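Local coordinates for hypothetical protein, IPT/TIG domain protein (PDB 4HW6), which is of unknown function but probably binds carbohydrate as an auxiliary nutrient-binding protein, joining an IPT/TIG domain to a six-bladed beta-propeller, at residues G130-C135 with V170-D175; T123-L128 with C135-N140; V50-G55 with E67-I72. All coordinates share one frame; numbering follows the deposited sequence.

Contacts 1 and 2 belong to the beta-propeller, and contact 3 to the IPT/TIG domain. Contacts 1 and 2 are neighbours, with centres 13 Å apart. Their segments alternate along the chain and share Cys135, which ends one segment of contact 1 and starts one of contact 2. They also touch directly where Val174 CG1 meets Phe138 CE1 at 4.0 Å. Contact 3 stands apart. Its centre is about 38 Å from that of contact 1 and about 45 Å from that of contact 2. The nearest atoms are about 22 Å and 31 Å away, respectively. The contacts hold no ligand, and none is assigned here to a binding site.

Contact 1: G130-C135 with V170-D175; sequences GPFDDC and VNQYVD
Gly130 and Val174 form an antiparallel hydrogen-bonded pair. Val174 N donates to Gly130 O at 2.7 Å, and Gly130 N returns a longer bond of 3.2 Å to Val174 O. Pro131 and Tyr173 follow as a non-hydrogen-bonded pair. A type I turn from Pro131 to Asp134 then carries the chain away, while Phe132 N still reaches Gln172 O at 3.0 Å. Gln172 and Tyr173 together face Asp168 in a G1 bulge.

The Phe132 ring lies against the bulge. Gln172 CA sits over the middle of one face, 3.6 Å from the centroid, in a CH-pi contact. The Gln172 amide leans obliquely on the ring, planes 51° apart, with OE1 3.3 Å from Phe132 CD2; its NE2 bonds Phe169 O. Val174 CG2 packs on Phe132 CD1 at 3.8 Å and also touches Cys135 SG. The Tyr173 ring covers the Gly130 peptide, with CE1 3.4 Å from Gly130 C. Its CG is anti to the backbone N (chi1 -165°), which folds the ring back over the partner strand. Replacing Phe132 with alanine would probably leave Gln172 CA without its aromatic cover and Val174 CG2 with a gap beside it.

Strand 130-131 is a short edge strand added beside strand 173-177 of a propeller blade. Phe132 and Val174 both rest on Leu115 of strand 109-115 in the adjoining blade, where Phe132 also meets Phe114 edge-to-face.

Contact 2: T123-L128 with C135-N140; sequences TKWDVL and CGAFDN
Trp125 NE1 donates its N-H to Asp139 OD1 at 2.9 Å. The acceptor lies almost in the indole plane, and the indole reaches it on the anti side of the carboxylate, tilted out of the carboxylate plane. The backbones set Trp125 CB 3.6 Å from Ala137 CB. Trp125 CG sits between the backbone N and the carbonyl carbon (chi1 61°), which brings the indole alongside Ala137, with CG 3.8 Å from Ala137 CB. Val127 CG2 lies against the same carboxylate, 3.5 Å from Asp139 OD2.

Ala137 N donates to Asp126 O at 3.0 Å. Gly136 CA adds a CA-H...O contact to that oxygen. A side chain on Gly136 would run into both Asp126 O and Leu128 CD2.

These two loops flank the short edge strand 130-131 that pairs with strand 173-177 of one propeller blade. The preceding strand, 109-115, belongs to the blade that the C-terminal strand 425-431 also joins. His424, just before that last strand, stacks on Trp125, and its ND1 pairs with Phe138 O.

A bridging water accepts from Leu128 N at 3.0 Å. It lies 2.7 Å from Cys135 O and equally far from Ala137 O, with more acceptors around it than it has protons to give. Leu128 O is bonded by Arg165 NH2, and Asp126 OD1 pairs with Tyr119 OH.

Contact 3: V50-G55 with E67-I72; sequences VKVTIG and ESLLCI
Leu69 and Val52 meet in the interior of the IPT/TIG domain, an E-set domain with an immunoglobulin-like beta-sandwich fold. Strands 50-54 and 68-72 are not edge-to-edge partners here. Their axes pass 8.7 Å apart and cross at -50°, so the two strands face each other as opposed layers and meet through side chains. Strand 57-64 joins them in the chain and pairs antiparallel with both, and the sheet curls through it. Side chains alternate along each strand. Val50, Val52 and Ile54 point inward from one, and Leu69 and Cys71 from the other, while Lys51 and Thr53 point away.

The Leu69 side chain can be followed across the interior. CB leaves the backbone toward strand 50-54 but stops short of it. CG is placed between the backbone N and the carbonyl carbon (chi1 63°), and the chain turns again at chi2 (78°), bringing both methyl groups against Val52, and CD2 also against Val50. CD1 meets Val52 CG2 at 3.8 Å. CD2 does more, packing 3.6 Å from Val52 CG2 and 4.0 Å from Val50 CG2, so it fits against two residues of the same strand. Val38, Phe43 and Val84 also border the Leu69 side chain, and Val61 lies against Val50 and Val52.

Val52 divides its branches between two partners. CG2 serves Leu69, while CG1 turns to the next inward residue of the facing strand, Cys71. The sulfur SG of Cys71 lies 4.1 Å from Val52 CG1, and Ile54 CD1 approaches the same SG more loosely, at 4.4 Å.

Contact 1: G130-C135 with V170-D175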
loop_
_atom_site.group_PDB
_atom_site.type_symbol
_atom_site.label_atom_id
_atom_site.label_comp_id
_atom_site.label_asym_id
_atom_site.label_seq_id
_atom_site.Cartn_x
_atom_site.Cartn_y
_atom_site.Cartn_z
ATOM N N GLY A 130 -15.516 2.243 -15.426
ATOM C CA GLY A 130 -15.183 1.256 -16.417
ATOM C C GLY A 130 -14.225 0.180 -15.919
ATOM O O GLY A 130 -13.773 0.220 -14.773
ATOM N N PRO A 131 -13.898 -0.763 -16.807
ATOM C CA PRO A 131 -12.895 -1.798 -16.567
ATOM C C PRO A 131 -11.556 -1.207 -16.197
ATOM O O PRO A 131 -11.256 -0.074 -16.584
ATOM C CB PRO A 131 -12.779 -2.514 -17.925
ATOM C CG PRO A 131 -14.044 -2.210 -18.645
ATOM C CD PRO A 131 -14.490 -0.863 -18.153
ATOM N N PHE A 132 -10.737 -1.987 -15.493
ATOM C CA PHE A 132 -9.378 -1.580 -15.137
ATOM C C PHE A 132 -8.620 -0.982 -16.335
ATOM O O PHE A 132 -7.921 0.017 -16.189
ATOM C CB PHE A 132 -8.570 -2.783 -14.601
ATOM C CG PHE A 132 -8.782 -3.094 -13.134
ATOM C CD1 PHE A 132 -9.845 -2.566 -12.402
ATOM C CD2 PHE A 132 -7.898 -3.945 -12.485
ATOM C CE1 PHE A 132 -10.002 -2.873 -11.060
ATOM C CE2 PHE A 132 -8.059 -4.243 -11.152
ATOM C CZ PHE A 132 -9.112 -3.713 -10.440
ATOM N N ASP A 133 -8.747 -1.623 -17.487
ATOM C CA ASP A 133 -8.059 -1.194 -18.713
ATOM C C ASP A 133 -8.666 0.024 -19.436
ATOM O O ASP A 133 -8.061 0.527 -20.380
ATOM C CB ASP A 133 -7.977 -2.362 -19.693
ATOM C CG ASP A 133 -6.979 -2.110 -20.818
ATOM O OD1 ASP A 133 -5.830 -1.719 -20.509
ATOM O OD2 ASP A 133 -7.360 -2.281 -21.994
ATOM N N ASP A 134 -9.829 0.500 -18.998
ATOM C CA ASP A 134 -10.598 1.501 -19.758
ATOM C C ASP A 134 -11.559 2.253 -18.815
ATOM O O ASP A 134 -12.792 2.145 -18.903
ATOM C CB ASP A 134 -11.354 0.798 -20.887
ATOM C CG ASP A 134 -11.695 1.725 -22.053
ATOM O OD1 ASP A 134 -11.547 2.953 -21.943
ATOM O OD2 ASP A 134 -12.142 1.207 -23.093
ATOM N N CYS A 135 -10.979 2.992 -17.891
ATOM C CA CYS A 135 -11.758 3.675 -16.858
ATOM C C CYS A 135 -11.256 5.111 -16.726
ATOM O O CYS A 135 -11.247 5.666 -15.627
ATOM C CB CYS A 135 -11.629 2.950 -15.516
ATOM S SG CYS A 135 -9.928 2.801 -14.892
ATOM N N VAL A 170 -12.382 -8.323 -8.096
ATOM C CA VAL A 170 -12.985 -9.562 -8.594
ATOM C C VAL A 170 -13.481 -9.322 -10.023
ATOM O O VAL A 170 -13.244 -10.132 -10.913
ATOM C CB VAL A 170 -14.142 -10.041 -7.687
ATOM C CG1 VAL A 170 -14.986 -11.135 -8.352
ATOM C CG2 VAL A 170 -13.587 -10.525 -6.351
ATOM N N ASN A 171 -14.152 -8.193 -10.234
ATOM C CA ASN A 171 -14.682 -7.851 -11.556
ATOM C C ASN A 171 -13.749 -6.966 -12.394
ATOM O O ASN A 171 -14.070 -6.646 -13.540
ATOM C CB ASN A 171 -16.044 -7.202 -11.395
ATOM C CG ASN A 171 -17.031 -8.142 -10.766
ATOM O OD1 ASN A 171 -17.218 -9.233 -11.268
ATOM N ND2 ASN A 171 -17.605 -7.760 -9.621
ATOM N N GLN A 172 -12.605 -6.596 -11.823
ATOM C CA GLN A 172 -11.629 -5.757 -12.508
ATOM C C GLN A 172 -12.330 -4.516 -13.082
ATOM O O GLN A 172 -12.260 -4.232 -14.273
ATOM C CB GLN A 172 -10.913 -6.568 -13.586
ATOM C CG GLN A 172 -10.217 -7.809 -13.044
ATOM C CD GLN A 172 -8.838 -7.499 -12.500
ATOM O OE1 GLN A 172 -7.939 -7.143 -13.260
ATOM N NE2 GLN A 172 -8.654 -7.652 -11.185
ATOM N N TYR A 173 -13.003 -3.784 -12.195
ATOM C CA TYR A 173 -13.830 -2.640 -12.576
ATOM C C TYR A 173 -13.618 -1.510 -11.587
ATOM O O TYR A 173 -13.444 -1.764 -10.399
ATOM C CB TYR A 173 -15.295 -3.059 -12.572
ATOM C CG TYR A 173 -16.212 -2.098 -13.293
ATOM C CD1 TYR A 173 -16.397 -2.200 -14.664
ATOM C CD2 TYR A 173 -16.910 -1.095 -12.602
ATOM C CE1 TYR A 173 -17.256 -1.339 -15.343
ATOM C CE2 TYR A 173 -17.771 -0.234 -13.283
ATOM C CZ TYR A 173 -17.927 -0.359 -14.645
ATOM O OH TYR A 173 -18.753 0.500 -15.329
ATOM N N VAL A 174 -13.603 -0.271 -12.080
ATOM C CA VAL A 174 -13.486 0.907 -11.217
ATOM C C VAL A 174 -14.755 1.733 -11.345
ATOM O O VAL A 174 -14.931 2.452 -12.316
ATOM C CB VAL A 174 -12.268 1.807 -11.523
ATOM C CG1 VAL A 174 -12.132 2.882 -10.437
ATOM C CG2 VAL A 174 -10.973 0.982 -11.617
ATOM N N ASP A 175 -15.629 1.621 -10.346
ATOM C CA ASP A 175 -16.917 2.287 -10.376
ATOM C C ASP A 175 -16.820 3.678 -9.770
ATOM O O ASP A 175 -15.839 4.045 -9.130
ATOM C CB ASP A 175 -17.947 1.465 -9.595
ATOM C CG ASP A 175 -19.369 1.627 -10.119
ATOM O OD1 ASP A 175 -19.628 2.418 -11.057
ATOM O OD2 ASP A 175 -20.246 0.930 -9.574
#

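Contact 2: T123-L128 with C135-N140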
loop_
_atom_site.group_PDB
_atom_site.type_symbol
_atom_site.label_atom_id
_atom_site.label_comp_id
_atom_site.label_asym_id
_atom_site.label_seq_id
_atom_site.Cartn_x
_atom_site.Cartn_y
_atom_site.Cartn_z
ATOM N N THR A 123 -2.144 15.634 -20.618
ATOM C CA THR A 123 -2.836 16.872 -20.292
ATOM C C THR A 123 -4.352 16.700 -20.141
ATOM O O THR A 123 -5.008 17.547 -19.535
ATOM C CB THR A 123 -2.523 17.981 -21.303
ATOM O OG1 THR A 123 -3.033 17.635 -22.593
ATOM C CG2 THR A 123 -1.000 18.215 -21.385
ATOM N N LYS A 124 -4.893 15.603 -20.662
ATOM C CA LYS A 124 -6.340 15.404 -20.694
ATOM C C LYS A 124 -6.715 14.002 -20.233
ATOM O O LYS A 124 -5.918 13.080 -20.340
ATOM C CB LYS A 124 -6.885 15.662 -22.095
ATOM C CG LYS A 124 -6.830 17.134 -22.499
ATOM C CD LYS A 124 -7.575 17.390 -23.796
ATOM C CE LYS A 124 -7.249 18.760 -24.384
ATOM N NZ LYS A 124 -7.833 18.897 -25.746
ATOM N N TRP A 125 -7.912 13.865 -19.683
ATOM C CA TRP A 125 -8.466 12.548 -19.340
ATOM C C TRP A 125 -9.975 12.627 -19.268
ATOM O O TRP A 125 -10.555 13.712 -19.156
ATOM C CB TRP A 125 -7.929 12.042 -18.003
ATOM C CG TRP A 125 -8.260 12.925 -16.811
ATOM C CD1 TRP A 125 -9.281 12.757 -15.917
ATOM C CD2 TRP A 125 -7.552 14.089 -16.398
ATOM N NE1 TRP A 125 -9.253 13.756 -14.976
ATOM C CE2 TRP A 125 -8.210 14.597 -15.261
ATOM C CE3 TRP A 125 -6.434 14.768 -16.894
ATOM C CZ2 TRP A 125 -7.774 15.744 -14.596
ATOM C CZ3 TRP A 125 -6.001 15.905 -16.238
ATOM C CH2 TRP A 125 -6.660 16.375 -15.092
ATOM N N ASP A 126 -10.609 11.467 -19.356
ATOM C CA ASP A 126 -12.046 11.353 -19.193
ATOM C C ASP A 126 -12.304 10.821 -17.787
ATOM O O ASP A 126 -11.486 10.081 -17.259
ATOM C CB ASP A 126 -12.609 10.377 -20.215
ATOM C CG ASP A 126 -12.373 10.828 -21.647
ATOM O OD1 ASP A 126 -12.491 12.041 -21.929
ATOM O OD2 ASP A 126 -12.048 9.963 -22.477
ATOM N N VAL A 127 -13.448 11.177 -17.210
ATOM C CA VAL A 127 -13.877 10.622 -15.947
ATOM C C VAL A 127 -15.090 9.704 -16.188
ATOM O O VAL A 127 -16.148 10.147 -16.624
ATOM C CB VAL A 127 -14.185 11.719 -14.921
ATOM C CG1 VAL A 127 -14.828 11.134 -13.671
ATOM C CG2 VAL A 127 -12.921 12.507 -14.579
ATOM N N LEU A 128 -14.911 8.416 -15.924
ATOM C CA LEU A 128 -15.965 7.426 -16.108
ATOM C C LEU A 128 -15.705 6.153 -15.327
ATOM O O LEU A 128 -14.557 5.814 -15.016
ATOM C CB LEU A 128 -16.131 7.029 -17.565
ATOM C CG LEU A 128 -14.991 6.268 -18.255
ATOM C CD1 LEU A 128 -15.512 5.455 -19.429
ATOM C CD2 LEU A 128 -13.948 7.234 -18.747
ATOM N N CYS A 135 -10.979 2.992 -17.891
ATOM C CA CYS A 135 -11.758 3.675 -16.858
ATOM C C CYS A 135 -11.256 5.111 -16.726
ATOM O O CYS A 135 -11.247 5.666 -15.627
ATOM C CB CYS A 135 -11.629 2.950 -15.516
ATOM S SG CYS A 135 -9.928 2.801 -14.892
ATOM N N GLY A 136 -10.823 5.695 -17.844
ATOM C CA GLY A 136 -10.355 7.083 -17.825
ATOM C C GLY A 136 -9.206 7.295 -16.870
ATOM O O GLY A 136 -8.354 6.408 -16.727
ATOM N N ALA A 137 -9.198 8.460 -16.211
ATOM C CA ALA A 137 -8.298 8.754 -15.120
ATOM C C ALA A 137 -9.055 9.477 -14.000
ATOM O O ALA A 137 -10.274 9.718 -14.094
ATOM C CB ALA A 137 -7.065 9.554 -15.605
ATOM N N PHE A 138 -8.337 9.807 -12.938
ATOM C CA PHE A 138 -8.963 10.160 -11.664
ATOM C C PHE A 138 -8.717 11.605 -11.242
ATOM O O PHE A 138 -7.567 12.047 -11.168
ATOM C CB PHE A 138 -8.471 9.179 -10.606
ATOM C CG PHE A 138 -8.620 7.753 -11.046
ATOM C CD1 PHE A 138 -9.873 7.275 -11.404
ATOM C CD2 PHE A 138 -7.523 6.927 -11.186
ATOM C CE1 PHE A 138 -10.029 5.977 -11.850
ATOM C CE2 PHE A 138 -7.675 5.629 -11.621
ATOM C CZ PHE A 138 -8.932 5.157 -11.976
ATOM N N ASP A 139 -9.794 12.314 -10.920
ATOM C CA ASP A 139 -9.703 13.733 -10.535
ATOM C C ASP A 139 -9.007 13.963 -9.211
ATOM O O ASP A 139 -8.245 14.909 -9.084
ATOM C CB ASP A 139 -11.082 14.400 -10.494
ATOM C CG ASP A 139 -11.636 14.714 -11.868
ATOM O OD1 ASP A 139 -10.864 14.886 -12.857
ATOM O OD2 ASP A 139 -12.876 14.812 -11.951
ATOM N N ASN A 140 -9.271 13.129 -8.210
ATOM C CA ASN A 140 -8.762 13.394 -6.865
ATOM C C ASN A 140 -8.765 12.143 -6.020
ATOM O O ASN A 140 -9.823 11.716 -5.522
ATOM C CB ASN A 140 -9.617 14.478 -6.205
ATOM C CG ASN A 140 -9.032 14.996 -4.903
ATOM O OD1 ASN A 140 -7.978 14.554 -4.464
ATOM N ND2 ASN A 140 -9.716 15.964 -4.298
HETATM O O HOH W 1 -12.270 7.891 -14.520
#

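Contact 3: V50-G55 with E67-I72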
loop_
_atom_site.group_PDB
_atom_site.type_symbol
_atom_site.label_atom_id
_atom_site.label_comp_id
_atom_site.label_asym_id
_atom_site.label_seq_id
_atom_site.Cartn_x
_atom_site.Cartn_y
_atom_site.Cartn_z
ATOM N N VAL A 50 14.194 -31.185 -21.165
ATOM C CA VAL A 50 14.468 -30.781 -19.789
ATOM C C VAL A 50 13.654 -29.540 -19.424
ATOM O O VAL A 50 13.526 -28.607 -20.224
ATOM C CB VAL A 50 15.975 -30.537 -19.546
ATOM C CG1 VAL A 50 16.445 -29.298 -20.277
ATOM C CG2 VAL A 50 16.268 -30.429 -18.049
ATOM N N LYS A 51 13.091 -29.563 -18.221
ATOM C CA LYS A 51 12.333 -28.448 -17.675
ATOM C C LYS A 51 13.015 -28.015 -16.391
ATOM O O LYS A 51 13.431 -28.859 -15.581
ATOM C CB LYS A 51 10.893 -28.882 -17.374
ATOM C CG LYS A 51 10.091 -29.350 -18.586
ATOM C CD LYS A 51 9.281 -28.222 -19.211
ATOM C CE LYS A 51 8.167 -28.749 -20.113
ATOM N NZ LYS A 51 7.131 -29.516 -19.360
ATOM N N VAL A 52 13.154 -26.705 -16.209
ATOM C CA VAL A 52 13.714 -26.149 -14.994
ATOM C C VAL A 52 12.717 -25.131 -14.416
ATOM O O VAL A 52 12.161 -24.329 -15.151
ATOM C CB VAL A 52 15.073 -25.454 -15.262
ATOM C CG1 VAL A 52 15.635 -24.846 -13.981
ATOM C CG2 VAL A 52 16.074 -26.457 -15.830
ATOM N N THR A 53 12.477 -25.199 -13.112
ATOM C CA THR A 53 11.764 -24.148 -12.411
ATOM C C THR A 53 12.625 -23.654 -11.257
ATOM O O THR A 53 13.357 -24.431 -10.625
ATOM C CB THR A 53 10.387 -24.618 -11.886
ATOM O OG1 THR A 53 10.554 -25.700 -10.956
ATOM C CG2 THR A 53 9.502 -25.062 -13.037
ATOM N N ILE A 54 12.537 -22.351 -11.010
ATOM C CA ILE A 54 13.168 -21.697 -9.868
ATOM C C ILE A 54 12.062 -21.003 -9.087
ATOM O O ILE A 54 11.317 -20.165 -9.626
ATOM C CB ILE A 54 14.270 -20.713 -10.298
ATOM C CG1 ILE A 54 15.285 -21.432 -11.196
ATOM C CG2 ILE A 54 14.941 -20.093 -9.078
ATOM C CD1 ILE A 54 16.550 -20.633 -11.472
ATOM N N GLY A 55 11.906 -21.409 -7.831
ATOM C CA GLY A 55 10.810 -20.938 -7.008
ATOM C C GLY A 55 9.430 -21.260 -7.574
ATOM O O GLY A 55 8.475 -20.569 -7.274
ATOM N N GLU A 67 25.568 -33.244 -17.166
ATOM C CA GLU A 67 25.934 -32.943 -15.781
ATOM C C GLU A 67 25.847 -31.449 -15.483
ATOM O O GLU A 67 26.139 -31.017 -14.367
ATOM C CB GLU A 67 27.342 -33.454 -15.475
ATOM C CG GLU A 67 27.500 -34.965 -15.595
ATOM C CD GLU A 67 27.562 -35.462 -17.038
ATOM O OE1 GLU A 67 28.242 -34.819 -17.873
ATOM O OE2 GLU A 67 26.942 -36.508 -17.339
ATOM N N SER A 68 25.444 -30.664 -16.480
ATOM C CA SER A 68 25.111 -29.262 -16.263
ATOM C C SER A 68 24.050 -28.799 -17.251
ATOM O O SER A 68 23.795 -29.444 -18.266
ATOM C CB SER A 68 26.342 -28.361 -16.396
ATOM O OG SER A 68 26.810 -28.351 -17.734
ATOM N N LEU A 69 23.421 -27.676 -16.923
ATOM C CA LEU A 69 22.546 -26.978 -17.858
ATOM C C LEU A 69 22.661 -25.488 -17.568
ATOM O O LEU A 69 23.052 -25.091 -16.464
ATOM C CB LEU A 69 21.090 -27.476 -17.748
ATOM C CG LEU A 69 20.320 -27.275 -16.436
ATOM C CD1 LEU A 69 19.834 -25.824 -16.323
ATOM C CD2 LEU A 69 19.118 -28.221 -16.352
ATOM N N LEU A 70 22.379 -24.687 -18.591
ATOM C CA LEU A 70 22.354 -23.244 -18.495
ATOM C C LEU A 70 20.915 -22.785 -18.660
ATOM O O LEU A 70 20.249 -23.157 -19.636
ATOM C CB LEU A 70 23.221 -22.626 -19.596
ATOM C CG LEU A 70 23.285 -21.095 -19.707
ATOM C CD1 LEU A 70 23.957 -20.488 -18.485
ATOM C CD2 LEU A 70 24.015 -20.668 -20.975
ATOM N N CYS A 71 20.435 -21.979 -17.717
ATOM C CA CYS A 71 19.079 -21.462 -17.791
ATOM C C CYS A 71 19.047 -19.984 -17.383
ATOM O O CYS A 71 20.071 -19.413 -16.975
ATOM C CB CYS A 71 18.130 -22.317 -16.934
ATOM S SG CYS A 71 18.384 -22.100 -15.167
ATOM N N ILE A 72 17.887 -19.367 -17.560
ATOM C CA ILE A 72 17.685 -17.958 -17.250
ATOM C C ILE A 72 16.705 -17.834 -16.096
ATOM O O ILE A 72 15.568 -18.337 -16.162
ATOM C CB ILE A 72 17.145 -17.203 -18.484
ATOM C CG1 ILE A 72 18.149 -17.282 -19.636
ATOM C CG2 ILE A 72 16.842 -15.739 -18.167
ATOM C CD1 ILE A 72 17.636 -16.614 -20.900
#